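Local coordinates for protein kallikrein-10 (Homo sapiens, PDB 5LPE) that belongs to the kallikrein family of trypsin-like serine peptidases, has a tumour-suppressor role in breast and prostate cancer, and is inhibited by zinc, at residues Ala42-Val54 against Gln66-Tyr79. Numbering follows the deposited sequence.
Sequences AAHCGNKPLWARV and QLRRTTRSVVHPKY. With ZN (zinc ion), chain F.
Strands 51-54 and 66-75 run antiparallel, their axes approaching to 4.3 Å at 147°, as a hairpin of the N-terminal beta-barrel of the chymotrypsin fold. A52 and R68 form a hydrogen-bonded pair, A52 N to R68 O at 2.8 Å and R68 N to A52 O at 2.9 Å, and V54 N continues the ladder to Q66 O through a nearly straight hydrogen bond (N-H...O 175°). On the face shared by W51, R53, L67 and R69, L67 CD2 meets the W51 ring at its edge, 3.8 Å from CZ3, and also reaches R53 CG; F22 stacks on the indole, whose NE1 bonds to G24 O. Past W51 the backbone ladder thins to one weak bond, T70 N to L50 O, and side chains take over. T70 OG1, turned between its own backbone N and carbonyl carbon (chi1 61°), donates to L50 O at 2.9 Å from well above the carbonyl plane. K48 bends at chi3 to bring NZ to S73 OG at 2.8 Å, its CD and CE lying alongside the serine; a methionine here would probably leave that hydroxyl without its ammonium donor. The 3-10 turn 43-45 carries H44, the probable charge-relay histidine: NE2 bonds to S187 OG, while ND1 binds zinc at 2.1 Å, with D92 and D95 completing the protein ligands. Next to it, the methyl of A43 sits over the centre of the Y79 ring, CB 3.5 Å from the centroid.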
loop_
_atom_site.group_PDB
_atom_site.type_symbol
_atom_site.label_atom_id
_atom_site.label_comp_id
_atom_site.label_asym_id
_atom_site.label_seq_id
_atom_site.Cartn_x
_atom_site.Cartn_y
_atom_site.Cartn_z
ATOM N N ALA A 42 5.972 -1.803 -0.480
ATOM C CA ALA A 42 6.983 -1.648 0.551
ATOM C C ALA A 42 8.279 -2.313 0.116
ATOM O O ALA A 42 8.269 -3.407 -0.449
ATOM C CB ALA A 42 6.489 -2.245 1.866
ATOM N N ALA A 43 9.402 -1.643 0.385
ATOM C CA ALA A 43 10.704 -2.231 0.083
ATOM C C ALA A 43 10.904 -3.583 0.766
ATOM O O ALA A 43 11.538 -4.472 0.185
ATOM C CB ALA A 43 11.822 -1.272 0.478
ATOM N N HIS A 44 10.355 -3.781 1.977
ATOM C CA HIS A 44 10.595 -5.043 2.683
ATOM C C HIS A 44 10.023 -6.237 1.943
ATOM O O HIS A 44 10.251 -7.373 2.371
ATOM C CB HIS A 44 10.026 -5.024 4.111
ATOM C CG HIS A 44 8.533 -5.144 4.183
ATOM N ND1 HIS A 44 7.734 -4.153 4.715
ATOM C CD2 HIS A 44 7.695 -6.139 3.805
ATOM C CE1 HIS A 44 6.470 -4.529 4.647
ATOM N NE2 HIS A 44 6.418 -5.729 4.095
ATOM N N CYS A 45 9.262 -5.998 0.875
ATOM C CA CYS A 45 8.744 -7.024 -0.019
ATOM C C CYS A 45 9.728 -7.406 -1.116
ATOM O O CYS A 45 9.384 -8.219 -1.982
ATOM C CB CYS A 45 7.448 -6.541 -0.670
ATOM S SG CYS A 45 6.162 -6.007 0.463
ATOM N N GLY A 46 10.931 -6.834 -1.104
ATOM C CA GLY A 46 11.855 -6.958 -2.217
ATOM C C GLY A 46 12.787 -8.150 -2.188
ATOM O O GLY A 46 13.838 -8.118 -2.829
ATOM N N ASN A 47 12.419 -9.203 -1.449
ATOM C CA ASN A 47 13.161 -10.461 -1.517
ATOM C C ASN A 47 13.417 -10.847 -2.967
ATOM O O ASN A 47 14.553 -11.159 -3.344
ATOM C CB ASN A 47 12.398 -11.581 -0.798
ATOM C CG ASN A 47 11.789 -11.133 0.526
ATOM O OD1 ASN A 47 10.751 -10.463 0.548
ATOM N ND2 ASN A 47 12.423 -11.513 1.634
ATOM N N LYS A 48 12.361 -10.809 -3.790
ATOM C CA LYS A 48 12.440 -10.889 -5.256
ATOM C C LYS A 48 12.860 -12.281 -5.717
ATOM O O LYS A 48 13.492 -13.016 -4.962
ATOM C CB LYS A 48 13.413 -9.829 -5.801
ATOM C CG LYS A 48 12.731 -8.643 -6.462
ATOM C CD LYS A 48 13.665 -7.455 -6.579
ATOM C CE LYS A 48 13.459 -6.475 -5.431
ATOM N NZ LYS A 48 14.423 -5.333 -5.443
ATOM N N PRO A 49 12.525 -12.660 -6.958
ATOM C CA PRO A 49 11.721 -11.990 -7.988
ATOM C C PRO A 49 10.229 -12.035 -7.714
ATOM O O PRO A 49 9.778 -12.935 -6.998
ATOM C CB PRO A 49 12.045 -12.783 -9.251
ATOM C CG PRO A 49 12.539 -14.098 -8.761
ATOM C CD PRO A 49 13.253 -13.819 -7.502
ATOM N N LEU A 50 9.481 -11.098 -8.306
ATOM C CA LEU A 50 8.051 -10.961 -8.071
ATOM C C LEU A 50 7.285 -10.936 -9.385
ATOM O O LEU A 50 7.849 -10.706 -10.459
ATOM C CB LEU A 50 7.733 -9.684 -7.285
ATOM C CG LEU A 50 8.128 -9.632 -5.816
ATOM C CD1 LEU A 50 7.573 -8.374 -5.175
ATOM C CD2 LEU A 50 7.641 -10.873 -5.090
ATOM N N TRP A 51 5.976 -11.166 -9.286
ATOM C CA TRP A 51 5.086 -10.958 -10.415
ATOM C C TRP A 51 3.730 -10.488 -9.902
ATOM O O TRP A 51 3.304 -10.852 -8.805
ATOM C CB TRP A 51 4.960 -12.221 -11.281
ATOM C CG TRP A 51 4.496 -13.467 -10.583
ATOM C CD1 TRP A 51 5.266 -14.342 -9.867
ATOM C CD2 TRP A 51 3.158 -14.007 -10.572
ATOM N NE1 TRP A 51 4.487 -15.378 -9.393
ATOM C CE2 TRP A 51 3.193 -15.201 -9.819
ATOM C CE3 TRP A 51 1.938 -13.593 -11.118
ATOM C CZ2 TRP A 51 2.053 -15.980 -9.590
ATOM C CZ3 TRP A 51 0.802 -14.379 -10.890
ATOM C CH2 TRP A 51 0.873 -15.554 -10.131
ATOM N N ALA A 52 3.052 -9.686 -10.722
ATOM C CA ALA A 52 1.948 -8.840 -10.290
ATOM C C ALA A 52 0.658 -9.232 -10.995
ATOM O O ALA A 52 0.581 -9.181 -12.229
ATOM C CB ALA A 52 2.263 -7.368 -10.565
ATOM N N ARG A 53 -0.359 -9.593 -10.209
ATOM C CA ARG A 53 -1.721 -9.757 -10.701
ATOM C C ARG A 53 -2.481 -8.462 -10.450
ATOM O O ARG A 53 -2.634 -8.046 -9.299
ATOM C CB ARG A 53 -2.428 -10.926 -10.018
ATOM C CG ARG A 53 -3.656 -11.387 -10.799
ATOM C CD ARG A 53 -4.417 -12.533 -10.145
ATOM N NE ARG A 53 -5.775 -12.121 -9.808
ATOM C CZ ARG A 53 -6.162 -11.751 -8.589
ATOM N NH1 ARG A 53 -7.421 -11.380 -8.374
ATOM N NH2 ARG A 53 -5.291 -11.760 -7.584
ATOM N N VAL A 54 -2.959 -7.828 -11.511
ATOM C CA VAL A 54 -3.583 -6.514 -11.387
ATOM C C VAL A 54 -5.076 -6.616 -11.663
ATOM O O VAL A 54 -5.538 -7.492 -12.392
ATOM C CB VAL A 54 -2.923 -5.475 -12.321
ATOM C CG1 VAL A 54 -1.461 -5.309 -11.965
ATOM C CG2 VAL A 54 -3.076 -5.883 -13.765
ATOM N N GLN A 66 -5.466 -9.383 -15.443
ATOM C CA GLN A 66 -4.243 -9.176 -16.174
ATOM C C GLN A 66 -3.055 -9.533 -15.354
ATOM O O GLN A 66 -2.862 -9.016 -14.288
ATOM C CB GLN A 66 -4.163 -7.763 -16.707
ATOM C CG GLN A 66 -5.339 -7.444 -17.588
ATOM C CD GLN A 66 -5.532 -5.979 -17.927
ATOM O OE1 GLN A 66 -4.591 -5.234 -18.104
ATOM N NE2 GLN A 66 -6.781 -5.589 -18.070
ATOM N N LEU A 67 -2.250 -10.426 -15.890
ATOM C CA LEU A 67 -1.077 -10.880 -15.222
ATOM C C LEU A 67 0.117 -10.241 -15.814
ATOM O O LEU A 67 0.239 -10.115 -16.998
ATOM C CB LEU A 67 -0.920 -12.380 -15.377
ATOM C CG LEU A 67 -1.833 -13.235 -14.535
ATOM C CD1 LEU A 67 -1.442 -14.690 -14.571
ATOM C CD2 LEU A 67 -1.781 -12.725 -13.126
ATOM N N ARG A 68 1.023 -9.844 -14.967
ATOM C CA ARG A 68 2.268 -9.291 -15.480
ATOM C C ARG A 68 3.380 -9.737 -14.552
ATOM O O ARG A 68 3.144 -10.284 -13.479
ATOM C CB ARG A 68 2.266 -7.758 -15.573
ATOM C CG ARG A 68 1.258 -7.166 -16.514
ATOM C CD ARG A 68 1.557 -7.481 -17.961
ATOM N NE ARG A 68 0.748 -6.626 -18.820
ATOM C CZ ARG A 68 -0.502 -6.899 -19.173
ATOM N NH1 ARG A 68 -1.081 -8.008 -18.747
ATOM N NH2 ARG A 68 -1.172 -6.065 -19.947
ATOM N N ARG A 69 4.606 -9.518 -14.977
ATOM C CA ARG A 69 5.745 -9.747 -14.117
ATOM C C ARG A 69 6.605 -8.520 -14.084
ATOM O O ARG A 69 6.508 -7.639 -14.937
ATOM C CB ARG A 69 6.588 -10.897 -14.586
ATOM C CG ARG A 69 5.819 -12.084 -14.509
ATOM C CD ARG A 69 6.569 -13.113 -15.131
ATOM N NE ARG A 69 5.929 -13.454 -16.370
ATOM C CZ ARG A 69 6.051 -14.654 -16.886
ATOM N NH1 ARG A 69 5.410 -14.975 -18.006
ATOM N NH2 ARG A 69 6.690 -15.569 -16.158
ATOM N N THR A 70 7.477 -8.496 -13.101
ATOM C CA THR A 70 8.285 -7.320 -12.875
ATOM C C THR A 70 9.686 -7.552 -13.432
ATOM O O THR A 70 10.162 -8.686 -13.538
ATOM C CB THR A 70 8.292 -6.956 -11.383
ATOM O OG1 THR A 70 8.841 -8.028 -10.630
ATOM C CG2 THR A 70 6.866 -6.756 -10.913
ATOM N N THR A 71 10.291 -6.472 -13.907
ATOM C CA THR A 71 11.692 -6.478 -14.293
ATOM C C THR A 71 12.469 -5.536 -13.383
ATOM O O THR A 71 13.177 -5.992 -12.484
ATOM C CB THR A 71 11.840 -6.081 -15.760
ATOM O OG1 THR A 71 11.073 -4.892 -15.996
ATOM C CG2 THR A 71 11.319 -7.181 -16.656
ATOM N N ARG A 72 12.323 -4.229 -13.566
ATOM C CA ARG A 72 13.019 -3.284 -12.705
ATOM C C ARG A 72 12.340 -3.231 -11.352
ATOM O O ARG A 72 11.108 -3.182 -11.256
ATOM C CB ARG A 72 13.065 -1.900 -13.345
ATOM C CG ARG A 72 13.874 -1.863 -14.634
ATOM C CD ARG A 72 14.035 -0.451 -15.098
ATOM N NE ARG A 72 14.790 0.337 -14.142
ATOM C CZ ARG A 72 14.713 1.662 -14.058
ATOM N NH1 ARG A 72 13.903 2.328 -14.878
ATOM N NH2 ARG A 72 15.445 2.318 -13.158
ATOM N N SER A 73 13.142 -3.316 -10.301
ATOM C CA SER A 73 12.654 -3.136 -8.941
ATOM C C SER A 73 13.558 -2.125 -8.261
ATOM O O SER A 73 14.679 -2.464 -7.869
ATOM C CB SER A 73 12.679 -4.452 -8.192
ATOM O OG SER A 73 14.020 -4.879 -8.126
ATOM N N VAL A 74 13.046 -0.923 -8.043
ATOM C CA VAL A 74 13.847 0.174 -7.526
ATOM C C VAL A 74 13.441 0.388 -6.074
ATOM O O VAL A 74 12.337 0.855 -5.768
ATOM C CB VAL A 74 13.684 1.442 -8.372
ATOM C CG1 VAL A 74 14.540 2.565 -7.820
ATOM C CG2 VAL A 74 14.079 1.140 -9.808
ATOM N N VAL A 75 14.322 0.013 -5.185
ATOM C CA VAL A 75 14.116 0.246 -3.770
ATOM C C VAL A 75 14.564 1.661 -3.470
ATOM O O VAL A 75 15.515 2.160 -4.083
ATOM C CB VAL A 75 14.887 -0.802 -2.954
ATOM C CG1 VAL A 75 14.940 -0.409 -1.497
ATOM C CG2 VAL A 75 14.248 -2.166 -3.131
ATOM N N HIS A 76 13.852 2.339 -2.579
ATOM C CA HIS A 76 14.245 3.698 -2.237
ATOM C C HIS A 76 15.701 3.710 -1.777
ATOM O O HIS A 76 16.125 2.804 -1.049
ATOM C CB HIS A 76 13.349 4.285 -1.145
ATOM C CG HIS A 76 13.473 5.769 -1.015
ATOM N ND1 HIS A 76 14.299 6.372 -0.091
ATOM C CD2 HIS A 76 12.903 6.774 -1.720
ATOM C CE1 HIS A 76 14.224 7.684 -0.227
ATOM N NE2 HIS A 76 13.384 7.955 -1.209
ATOM N N PRO A 77 16.499 4.690 -2.216
ATOM C CA PRO A 77 17.925 4.694 -1.848
ATOM C C PRO A 77 18.170 4.766 -0.349
ATOM O O PRO A 77 19.118 4.149 0.148
ATOM C CB PRO A 77 18.460 5.932 -2.582
ATOM C CG PRO A 77 17.241 6.775 -2.877
ATOM C CD PRO A 77 16.163 5.787 -3.141
ATOM N N LYS A 78 17.315 5.448 0.392
ATOM C CA LYS A 78 17.466 5.596 1.831
ATOM C C LYS A 78 16.906 4.411 2.611
ATOM O O LYS A 78 16.866 4.462 3.844
ATOM C CB LYS A 78 16.799 6.892 2.297
ATOM C CG LYS A 78 17.416 8.156 1.723
ATOM C CD LYS A 78 16.570 9.397 2.034
ATOM C CE LYS A 78 17.201 10.648 1.443
ATOM N NZ LYS A 78 17.362 10.508 -0.025
ATOM N N TYR A 79 16.451 3.359 1.939
ATOM C CA TYR A 79 15.956 2.185 2.639
ATOM C C TYR A 79 17.040 1.512 3.482
ATOM O O TYR A 79 16.813 1.158 4.640
ATOM C CB TYR A 79 15.389 1.188 1.650
ATOM C CG TYR A 79 14.812 -0.026 2.315
ATOM C CD1 TYR A 79 13.874 0.096 3.337
ATOM C CD2 TYR A 79 15.181 -1.297 1.909
ATOM C CE1 TYR A 79 13.333 -1.018 3.941
ATOM C CE2 TYR A 79 14.640 -2.415 2.499
ATOM C CZ TYR A 79 13.713 -2.270 3.515
ATOM O OH TYR A 79 13.183 -3.393 4.105
HETATM ZN ZN ZN F . 8.772 -2.833 5.968
#